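FdtA domain-containing protein (Helicobacter canadensis MIT 98-5491, PDB 7N67) probably catalyses a 3,4-ketoisomerisation of a dTDP-linked keto sugar on the way to an unusual formylated sugar. Local coordinates at residues B[28-33]-B[79-84]; B[89-94]-B[98-103]; B[117-122]-B[126-131]. All blocks are in the same frame, centred on the assembly; numbering follows the deposited sequence.

Contact 1 (B[28-33]-B[79-84]); sequences LNFDAK and VLIMMD. With TYD (thymidine-5'-diphosphate), chain E.
Leu28 and Val79 touch although their strands are not neighbours: in the six-stranded antiparallel sheet of this cupin fold, strand 107-111 runs between 25-35 and 78-84. The CA atoms of Leu28 and Val79 are 8.7 Å apart, too far for backbone pairing, and the junction is made by side chains reaching over the middle strand. Leu28 turns CG away from its own carbonyl carbon (chi1 -52°), and its CD1 methyl comes down between the two branches of Val79, 3.9 Å from CG2 and equally 3.9 Å from CG1. Both residues also lie against Phe110 of the intervening strand.

Two residues further along each strand a second such contact follows, with an aromatic partner. It is tentative, because Phe30 is modelled in two conformers. In one of them Phe30 presents its ring edge, not its face: Ile81 CD1 lies near the ring plane, 3.7 Å from CE2, and Ile81 CG1 follows at 4.0 Å from the same CE2. Leu43 packs on both of these side chains, as does Tyr58 of the second subunit, which therefore covers the pair from across the subunit interface.

Beyond these pairs the segments diverge. Met83 and Asp84 together face Lys127 in a classic beta bulge, and the two Asp84 carboxylate oxygens form salt bridges to Lys127 of the same chain and Lys127 of the second subunit. On the 28-33 side, beyond Phe30, Lys33 lies beside a thymidine diphosphate whose hydrogen bonds come from Arg37 of this chain and several residues of the second subunit, consistent with a shared active site. The lysine chain, bent at its second and third torsions, meets the deoxyribose through carbon atoms: Lys33 CG is 3.2 Å from the ring oxygen O4', and CB is 3.6 Å from C4'.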
loop_
_atom_site.group_PDB
_atom_site.type_symbol
_atom_site.label_atom_id
_atom_site.label_comp_id
_atom_site.label_asym_id
_atom_site.label_seq_id
_atom_site.Cartn_x
_atom_site.Cartn_y
_atom_site.Cartn_z
ATOM N N LEU B 28 8.073 -6.392 -19.990
ATOM C CA LEU B 28 8.183 -7.807 -19.548
ATOM C C LEU B 28 6.875 -8.184 -18.847
ATOM O O LEU B 28 6.492 -7.484 -17.895
ATOM C CB LEU B 28 9.398 -7.947 -18.630
ATOM C CG LEU B 28 10.711 -7.407 -19.199
ATOM C CD1 LEU B 28 11.804 -7.412 -18.144
ATOM C CD2 LEU B 28 11.164 -8.204 -20.409
ATOM N N ASN B 29 6.173 -9.186 -19.371
ATOM C CA ASN B 29 4.953 -9.751 -18.751
ATOM C C ASN B 29 5.367 -10.965 -17.930
ATOM O O ASN B 29 5.902 -11.874 -18.517
ATOM C CB ASN B 29 3.928 -10.138 -19.811
ATOM C CG ASN B 29 3.507 -8.937 -20.619
ATOM O OD1 ASN B 29 3.014 -7.964 -20.055
ATOM N ND2 ASN B 29 3.705 -8.998 -21.923
ATOM N N PHE B 30 5.122 -10.968 -16.627
ATOM C CA PHE B 30 5.612 -12.020 -15.703
ATOM C C PHE B 30 4.486 -13.029 -15.462
ATOM O O PHE B 30 3.323 -12.611 -15.407
ATOM C CB PHE B 30 6.115 -11.387 -14.402
ATOM C CG PHE B 30 7.329 -10.503 -14.551
ATOM C CD1 PHE B 30 8.272 -10.747 -15.535
ATOM C CD2 PHE B 30 7.549 -9.446 -13.682
ATOM C CE1 PHE B 30 9.394 -9.943 -15.657
ATOM C CE2 PHE B 30 8.670 -8.642 -13.805
ATOM C CZ PHE B 30 9.593 -8.892 -14.791
ATOM N N ASP B 31 4.844 -14.313 -15.348
ATOM C CA ASP B 31 3.918 -15.417 -14.966
ATOM C C ASP B 31 3.933 -15.493 -13.435
ATOM O O ASP B 31 5.036 -15.534 -12.831
ATOM C CB ASP B 31 4.283 -16.752 -15.631
ATOM C CG ASP B 31 4.162 -16.744 -17.153
ATOM O OD1 ASP B 31 3.134 -16.245 -17.662
ATOM O OD2 ASP B 31 5.105 -17.221 -17.820
ATOM N N ALA B 32 2.749 -15.437 -12.840
ATOM C CA ALA B 32 2.547 -15.419 -11.378
ATOM C C ALA B 32 1.997 -16.786 -10.972
ATOM O O ALA B 32 1.190 -17.318 -11.742
ATOM C CB ALA B 32 1.619 -14.279 -11.014
ATOM N N LYS B 33 2.446 -17.351 -9.849
ATOM C CA LYS B 33 1.824 -18.560 -9.237
ATOM C C LYS B 33 0.749 -18.076 -8.257
ATOM O O LYS B 33 1.104 -17.535 -7.175
ATOM C CB LYS B 33 2.855 -19.466 -8.554
ATOM C CG LYS B 33 3.955 -20.055 -9.437
ATOM C CD LYS B 33 3.487 -20.823 -10.667
ATOM C CE LYS B 33 2.675 -22.066 -10.369
ATOM N NZ LYS B 33 2.243 -22.734 -11.622
ATOM N N VAL B 79 16.027 -3.564 -14.880
ATOM C CA VAL B 79 14.594 -3.970 -15.001
ATOM C C VAL B 79 13.799 -3.320 -13.860
ATOM O O VAL B 79 14.148 -3.553 -12.695
ATOM C CB VAL B 79 14.440 -5.498 -15.012
ATOM C CG1 VAL B 79 13.001 -5.926 -14.760
ATOM C CG2 VAL B 79 14.941 -6.089 -16.309
ATOM N N LEU B 80 12.758 -2.560 -14.208
ATOM C CA LEU B 80 11.914 -1.773 -13.266
ATOM C C LEU B 80 10.619 -2.535 -13.008
ATOM O O LEU B 80 10.042 -3.055 -13.969
ATOM C CB LEU B 80 11.603 -0.405 -13.879
ATOM C CG LEU B 80 12.612 0.696 -13.587
ATOM C CD1 LEU B 80 13.972 0.349 -14.155
ATOM C CD2 LEU B 80 12.110 2.023 -14.125
ATOM N N ILE B 81 10.199 -2.598 -11.752
ATOM C CA ILE B 81 8.907 -3.210 -11.330
ATOM C C ILE B 81 8.264 -2.303 -10.279
ATOM O O ILE B 81 8.917 -2.063 -9.256
ATOM C CB ILE B 81 9.174 -4.614 -10.782
ATOM C CG1 ILE B 81 9.984 -5.430 -11.793
ATOM C CG2 ILE B 81 7.861 -5.279 -10.400
ATOM C CD1 ILE B 81 10.512 -6.726 -11.265
ATOM N N MET B 82 7.070 -1.771 -10.552
ATOM C CA MET B 82 6.244 -1.081 -9.520
ATOM C C MET B 82 5.603 -2.135 -8.628
ATOM O O MET B 82 4.606 -2.739 -9.046
ATOM C CB MET B 82 5.128 -0.227 -10.126
ATOM C CG MET B 82 5.653 0.989 -10.839
ATOM S SD MET B 82 6.707 2.010 -9.780
ATOM C CE MET B 82 5.485 2.619 -8.622
ATOM N N MET B 83 6.127 -2.305 -7.424
ATOM C CA MET B 83 5.574 -3.295 -6.470
ATOM C C MET B 83 4.303 -2.743 -5.813
ATOM O O MET B 83 3.480 -3.553 -5.393
ATOM C CB MET B 83 6.598 -3.680 -5.399
ATOM C CG MET B 83 6.625 -5.164 -5.184
ATOM S SD MET B 83 8.298 -5.754 -5.386
ATOM C CE MET B 83 8.651 -6.158 -3.679
ATOM N N ASP B 84 4.186 -1.425 -5.678
ATOM C CA ASP B 84 3.026 -0.759 -5.038
ATOM C C ASP B 84 2.708 0.525 -5.805
ATOM O O ASP B 84 3.623 1.323 -6.039
ATOM C CB ASP B 84 3.278 -0.472 -3.560
ATOM C CG ASP B 84 2.003 -0.354 -2.751
ATOM O OD1 ASP B 84 1.143 -1.174 -2.966
ATOM O OD2 ASP B 84 1.895 0.557 -1.902
HETATM P PA TYD E . 5.421 -21.574 -2.375
HETATM O O1A TYD E . 6.664 -22.314 -2.021
HETATM O O2A TYD E . 4.103 -22.230 -2.137
HETATM O O3A TYD E . 5.462 -20.127 -1.703
HETATM P PB TYD E . 5.751 -19.579 -0.230
HETATM O O1B TYD E . 5.411 -18.091 -0.282
HETATM O O2B TYD E . 4.808 -20.375 0.645
HETATM O O3B TYD E . 7.196 -19.825 0.095
HETATM O "O5'" TYD E . 5.476 -21.128 -3.909
HETATM C "C5'" TYD E . 4.221 -21.003 -4.608
HETATM C "C4'" TYD E . 4.420 -21.543 -5.998
HETATM O "O4'" TYD E . 5.456 -20.776 -6.652
HETATM C "C3'" TYD E . 4.843 -23.011 -6.047
HETATM O "O3'" TYD E . 4.106 -23.705 -7.043
HETATM C "C2'" TYD E . 6.314 -22.940 -6.424
HETATM C "C1'" TYD E . 6.391 -21.660 -7.244
HETATM N N1 TYD E . 7.722 -21.011 -7.220
HETATM C C2 TYD E . 8.421 -20.917 -8.408
HETATM O O2 TYD E . 7.981 -21.335 -9.472
HETATM N N3 TYD E . 9.660 -20.332 -8.296
HETATM C C4 TYD E . 10.251 -19.829 -7.150
HETATM O O4 TYD E . 11.380 -19.322 -7.207
HETATM C C5 TYD E . 9.461 -19.945 -5.948
HETATM C C5M TYD E . 10.029 -19.418 -4.662
HETATM C C6 TYD E . 8.255 -20.529 -6.037
#

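Contact 2 (B[89-94]-B[98-103]); sequences IVLNDG and KSIILN
Ile89 and Ile100 are a hydrogen-bonded pair of the antiparallel beta hairpin formed by strands 87-92 and 98-102, with short-segment axes at 152° and a closest approach of 4.7 Å. The bond from Ile100 N to Ile89 O is 2.8 Å and nearly straight (172°), whereas its return partner, Ile89 N to Ile100 O at 2.9 Å, is clearly more bent (144°). Leu91 and Lys98 form the next hydrogen-bonded pair, and Val90 and Ser99 face each other between them as a non-hydrogen-bonded pair.

On the face carrying Ile89, Leu91 and Ile100, the side chains touch diagonally across the pairs. Leu91 CD1 meets Ile100 CD1 at 3.4 Å, short enough that the exact placement is doubtful, and Leu102 CD1 lies against the Ile89 CG1 methylene at 3.8 Å. Tyr25, Ile27, Leu109 and Ile111 of the opposing sheet pack on this face, which belongs to the interior of the cupin sandwich.

The Val90 face is more polar: Val90 CG2 rests 4.0 Å from Ser99 OG, and that hydroxyl is hydrogen-bonded to Glu88. Outward from the pairs, Asn92 bridges the turn, its ND2 bonding to Asp97 OD1 and Arg95 O. Its OD1, also bonded to the Tyr145 hydroxyl, completes an Asx turn by accepting Gly94 N at 2.7 Å, with the donor above the amide plane.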
loop_
_atom_site.group_PDB
_atom_site.type_symbol
_atom_site.label_atom_id
_atom_site.label_comp_id
_atom_site.label_asym_id
_atom_site.label_seq_id
_atom_site.Cartn_x
_atom_site.Cartn_y
_atom_site.Cartn_z
ATOM N N ILE B 89 7.040 6.119 -16.207
ATOM C CA ILE B 89 8.449 6.062 -16.702
ATOM C C ILE B 89 8.515 6.833 -18.015
ATOM O O ILE B 89 7.727 6.507 -18.903
ATOM C CB ILE B 89 8.973 4.626 -16.888
ATOM C CG1 ILE B 89 8.639 3.708 -15.706
ATOM C CG2 ILE B 89 10.468 4.667 -17.164
ATOM C CD1 ILE B 89 9.076 4.243 -14.376
ATOM N N VAL B 90 9.425 7.807 -18.108
ATOM C CA VAL B 90 9.677 8.602 -19.345
ATOM C C VAL B 90 11.098 8.299 -19.827
ATOM O O VAL B 90 12.063 8.574 -19.088
ATOM C CB VAL B 90 9.473 10.118 -19.143
ATOM C CG1 VAL B 90 9.501 10.854 -20.475
ATOM C CG2 VAL B 90 8.188 10.432 -18.395
ATOM N N LEU B 91 11.178 7.794 -21.055
ATOM C CA LEU B 91 12.372 7.209 -21.705
ATOM C C LEU B 91 12.756 8.080 -22.901
ATOM O O LEU B 91 11.873 8.459 -23.702
ATOM C CB LEU B 91 12.031 5.796 -22.181
ATOM C CG LEU B 91 11.774 4.765 -21.087
ATOM C CD1 LEU B 91 11.653 3.378 -21.708
ATOM C CD2 LEU B 91 12.871 4.802 -20.021
ATOM N N ASN B 92 14.040 8.359 -23.035
ATOM C CA ASN B 92 14.535 9.246 -24.103
ATOM C C ASN B 92 15.918 8.743 -24.482
ATOM O O ASN B 92 16.750 8.630 -23.571
ATOM C CB ASN B 92 14.516 10.706 -23.647
ATOM C CG ASN B 92 14.851 11.644 -24.785
ATOM O OD1 ASN B 92 15.987 11.669 -25.262
ATOM N ND2 ASN B 92 13.853 12.378 -25.247
ATOM N N ASP B 93 16.129 8.434 -25.761
ATOM C CA ASP B 93 17.449 8.017 -26.282
ATOM C C ASP B 93 17.985 9.131 -27.186
ATOM O O ASP B 93 18.848 8.848 -28.009
ATOM C CB ASP B 93 17.353 6.645 -26.946
ATOM C CG ASP B 93 16.538 6.635 -28.217
ATOM O OD1 ASP B 93 16.371 5.542 -28.771
ATOM O OD2 ASP B 93 16.083 7.726 -28.641
ATOM N N GLY B 94 17.500 10.360 -27.016
ATOM C CA GLY B 94 18.030 11.544 -27.725
ATOM C C GLY B 94 17.105 12.028 -28.831
ATOM O O GLY B 94 17.424 13.078 -29.415
ATOM N N LYS B 98 9.224 8.646 -24.784
ATOM C CA LYS B 98 8.231 7.534 -24.711
ATOM C C LYS B 98 7.788 7.381 -23.253
ATOM O O LYS B 98 8.664 7.140 -22.389
ATOM C CB LYS B 98 8.835 6.220 -25.212
ATOM C CG LYS B 98 7.924 5.381 -26.096
ATOM C CD LYS B 98 7.132 4.321 -25.363
ATOM C CE LYS B 98 6.177 3.558 -26.261
ATOM N NZ LYS B 98 4.959 4.341 -26.577
ATOM N N SER B 99 6.496 7.564 -22.972
ATOM C CA SER B 99 5.898 7.311 -21.637
ATOM C C SER B 99 5.500 5.839 -21.534
ATOM O O SER B 99 4.892 5.332 -22.481
ATOM C CB SER B 99 4.744 8.215 -21.386
ATOM O OG SER B 99 5.233 9.461 -20.916
ATOM N N ILE B 100 5.893 5.159 -20.457
ATOM C CA ILE B 100 5.371 3.802 -20.113
ATOM C C ILE B 100 4.811 3.873 -18.703
ATOM O O ILE B 100 5.574 4.184 -17.770
ATOM C CB ILE B 100 6.436 2.707 -20.245
ATOM C CG1 ILE B 100 6.908 2.583 -21.694
ATOM C CG2 ILE B 100 5.907 1.379 -19.724
ATOM C CD1 ILE B 100 8.406 2.557 -21.823
ATOM N N ILE B 101 3.518 3.620 -18.564
ATOM C CA ILE B 101 2.861 3.576 -17.231
ATOM C C ILE B 101 3.064 2.176 -16.672
ATOM O O ILE B 101 2.696 1.229 -17.366
ATOM C CB ILE B 101 1.374 3.963 -17.306
ATOM C CG1 ILE B 101 1.227 5.468 -17.528
ATOM C CG2 ILE B 101 0.656 3.491 -16.051
ATOM C CD1 ILE B 101 0.393 5.835 -18.730
ATOM N N LEU B 102 3.665 2.095 -15.483
ATOM C CA LEU B 102 3.692 0.884 -14.640
ATOM C C LEU B 102 2.723 1.107 -13.477
ATOM O O LEU B 102 2.925 2.077 -12.716
ATOM C CB LEU B 102 5.117 0.649 -14.152
ATOM C CG LEU B 102 6.171 0.439 -15.235
ATOM C CD1 LEU B 102 7.547 0.259 -14.593
ATOM C CD2 LEU B 102 5.835 -0.737 -16.142
ATOM N N ASN B 103 1.703 0.248 -13.364
ATOM C CA ASN B 103 0.668 0.336 -12.306
ATOM C C ASN B 103 0.276 -1.048 -11.798
ATOM O O ASN B 103 -0.720 -1.104 -11.057
ATOM C CB ASN B 103 -0.568 1.103 -12.777
ATOM C CG ASN B 103 -1.182 0.578 -14.057
ATOM O OD1 ASN B 103 -1.914 1.306 -14.727
ATOM N ND2 ASN B 103 -0.875 -0.656 -14.421
#

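Contact 3 (B[117-122]-B[126-131]); sequences REMRNF and AKLLVL
Met119 and Leu128 meet across the interior of the cupin beta-sandwich, Met119 on strand 116-120 of one antiparallel sheet and Leu128 on strand 127-132 of the other. The evidence for face-to-face packing is that the two strands belong to different sheets and that both residues point toward the opposite segment. The side chains themselves cross at about a right angle. Their ends meet methyl to methyl, with Met119 CE 4.2 Å from Leu128 CD2.

The two chains reach that point by different conformations. Leu128 is extended, CG lying anti to the backbone N (chi1 171°), and CD2 continues the line anti to CA, so that this branch alone projects to Met119. The methionine instead folds. Its chi1 sits at 31°, away from a staggered position and perhaps at some strain, and bends at chi2 and chi3 curl the thioether until the methyl is the part that faces the leucine. Leu80 of strand 78-84 and Cys87 of strand 87-92 also pack on Met119, one from each sheet.

Nearer the turn that joins the strands, Phe122 and Ala126 make the second contact, with CA atoms 6.0 Å apart. Phe122 swings CG away from its carbonyl carbon (chi1 -85°) and directs its ring inward, where Thr62, Cys87 and Arg68 also touch it. Met82 lies against both Ala126 and Leu128.

This core borders the nucleotide site. The Met119 side chain comes within about 5 Å of a bound thymidine diphosphate, and both Met119 and Phe122 pack on Arg68, which binds dTDP; these side chains therefore form part of the apolar surroundings of Arg68. In the second pair the alanine methyl stands near the ring plane, at its edge, with Ala126 CB 4.0 Å from Phe122 CD2.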
loop_
_atom_site.group_PDB
_atom_site.type_symbol
_atom_site.label_atom_id
_atom_site.label_comp_id
_atom_site.label_asym_id
_atom_site.label_seq_id
_atom_site.Cartn_x
_atom_site.Cartn_y
_atom_site.Cartn_z
ATOM N N ARG B 117 16.271 8.339 -18.529
ATOM C CA ARG B 117 14.972 7.911 -17.951
ATOM C C ARG B 117 14.611 8.856 -16.808
ATOM O O ARG B 117 15.535 9.352 -16.112
ATOM C CB ARG B 117 14.967 6.432 -17.534
ATOM C CG ARG B 117 15.529 6.113 -16.154
ATOM C CD ARG B 117 17.030 6.364 -16.036
ATOM N NE ARG B 117 17.791 5.644 -17.055
ATOM C CZ ARG B 117 18.134 4.356 -16.979
ATOM N NH1 ARG B 117 17.787 3.636 -15.921
ATOM N NH2 ARG B 117 18.812 3.786 -17.960
ATOM N N GLU B 118 13.310 9.123 -16.687
ATOM C CA GLU B 118 12.693 9.800 -15.524
ATOM C C GLU B 118 11.502 8.954 -15.047
ATOM O O GLU B 118 10.973 8.155 -15.832
ATOM C CB GLU B 118 12.269 11.224 -15.898
ATOM C CG GLU B 118 13.245 11.912 -16.823
ATOM C CD GLU B 118 13.011 13.396 -17.025
ATOM O OE1 GLU B 118 12.005 13.908 -16.507
ATOM O OE2 GLU B 118 13.837 14.030 -17.720
ATOM N N MET B 119 11.097 9.141 -13.800
ATOM C CA MET B 119 9.911 8.469 -13.253
ATOM C C MET B 119 9.125 9.512 -12.468
ATOM O O MET B 119 9.634 10.025 -11.468
ATOM C CB MET B 119 10.265 7.238 -12.402
ATOM C CG MET B 119 11.589 7.286 -11.650
ATOM S SD MET B 119 13.127 7.019 -12.620
ATOM C CE MET B 119 13.113 5.265 -12.989
ATOM N N ARG B 120 7.937 9.841 -12.970
ATOM C CA ARG B 120 7.096 10.948 -12.446
ATOM C C ARG B 120 5.662 10.455 -12.213
ATOM O O ARG B 120 5.362 9.280 -12.529
ATOM C CB ARG B 120 7.173 12.116 -13.424
ATOM C CG ARG B 120 6.990 11.714 -14.878
ATOM C CD ARG B 120 6.859 12.926 -15.780
ATOM N NE ARG B 120 5.931 12.669 -16.877
ATOM C CZ ARG B 120 6.081 13.124 -18.124
ATOM N NH1 ARG B 120 7.147 13.848 -18.452
ATOM N NH2 ARG B 120 5.163 12.830 -19.032
ATOM N N ASN B 121 4.832 11.302 -11.602
ATOM C CA ASN B 121 3.409 10.995 -11.293
ATOM C C ASN B 121 3.344 9.720 -10.444
ATOM O O ASN B 121 2.450 8.895 -10.659
ATOM C CB ASN B 121 2.588 10.927 -12.584
ATOM C CG ASN B 121 2.688 12.226 -13.357
ATOM O OD1 ASN B 121 2.635 13.296 -12.757
ATOM N ND2 ASN B 121 2.846 12.151 -14.673
ATOM N N PHE B 122 4.301 9.561 -9.534
ATOM C CA PHE B 122 4.286 8.514 -8.497
ATOM C C PHE B 122 2.984 8.685 -7.733
ATOM O O PHE B 122 2.729 9.803 -7.303
ATOM C CB PHE B 122 5.450 8.657 -7.518
ATOM C CG PHE B 122 6.737 8.010 -7.953
ATOM C CD1 PHE B 122 7.846 8.782 -8.273
ATOM C CD2 PHE B 122 6.845 6.626 -8.012
ATOM C CE1 PHE B 122 9.032 8.180 -8.654
ATOM C CE2 PHE B 122 8.028 6.029 -8.403
ATOM C CZ PHE B 122 9.118 6.803 -8.722
ATOM N N ALA B 126 4.046 5.161 -3.384
ATOM C CA ALA B 126 4.342 4.151 -4.425
ATOM C C ALA B 126 5.788 3.661 -4.266
ATOM O O ALA B 126 6.672 4.473 -3.906
ATOM C CB ALA B 126 4.131 4.711 -5.804
ATOM N N LYS B 127 6.008 2.378 -4.559
ATOM C CA LYS B 127 7.282 1.665 -4.328
ATOM C C LYS B 127 7.737 1.064 -5.650
ATOM O O LYS B 127 6.895 0.424 -6.333
ATOM C CB LYS B 127 7.053 0.616 -3.245
ATOM C CG LYS B 127 6.342 1.189 -2.033
ATOM C CD LYS B 127 6.292 0.268 -0.822
ATOM C CE LYS B 127 5.535 0.889 0.342
ATOM N NZ LYS B 127 4.226 1.438 -0.104
ATOM N N LEU B 128 8.999 1.318 -6.005
ATOM C CA LEU B 128 9.624 0.827 -7.252
ATOM C C LEU B 128 10.775 -0.094 -6.874
ATOM O O LEU B 128 11.573 0.296 -5.991
ATOM C CB LEU B 128 10.123 2.030 -8.040
ATOM C CG LEU B 128 10.981 1.721 -9.266
ATOM C CD1 LEU B 128 10.165 1.002 -10.328
ATOM C CD2 LEU B 128 11.568 3.003 -9.833
ATOM N N LEU B 129 10.822 -1.283 -7.477
ATOM C CA LEU B 129 11.968 -2.218 -7.363
ATOM C C LEU B 129 12.776 -2.125 -8.650
ATOM O O LEU B 129 12.150 -2.052 -9.726
ATOM C CB LEU B 129 11.441 -3.640 -7.138
ATOM C CG LEU B 129 12.512 -4.722 -7.081
ATOM C CD1 LEU B 129 13.442 -4.521 -5.889
ATOM C CD2 LEU B 129 11.863 -6.096 -7.048
ATOM N N VAL B 130 14.106 -2.106 -8.543
ATOM C CA VAL B 130 15.019 -2.061 -9.726
ATOM C C VAL B 130 16.043 -3.192 -9.606
ATOM O O VAL B 130 16.801 -3.230 -8.613
ATOM C CB VAL B 130 15.712 -0.691 -9.874
ATOM C CG1 VAL B 130 16.600 -0.641 -11.111
ATOM C CG2 VAL B 130 14.704 0.448 -9.919
ATOM N N LEU B 131 16.035 -4.090 -10.578
ATOM C CA LEU B 131 17.071 -5.135 -10.758
ATOM C C LEU B 131 18.136 -4.538 -11.676
ATOM O O LEU B 131 17.765 -4.125 -12.802
ATOM C CB LEU B 131 16.406 -6.364 -11.386
ATOM C CG LEU B 131 15.634 -7.302 -10.446
ATOM C CD1 LEU B 131 15.161 -6.620 -9.179
ATOM C CD2 LEU B 131 14.453 -7.918 -11.164
#

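All three contacts are largely buried, but hold different parts of the cupin sandwich together. Contact 1 lies within the six-stranded sheet and skips a strand; contact 2 joins adjacent strands at the margin, within this chain, of the five-stranded sheet; contact 3 spans the two sheets. Only contact 2 is built on backbone hydrogen bonds between its segments, and it alone includes an exposed touching residue, Lys98. Contacts 1 and 3 rely on apolar side chains, and both reach the second subunit. Neighbouring strands link contact 3 to the others: Ile81 O lies 2.7 Å from Leu129 N, and Val90 O 2.8 Å from Glu118 N, whereas Leu80 CD2 packs on Ile89 CD1 across the sheets.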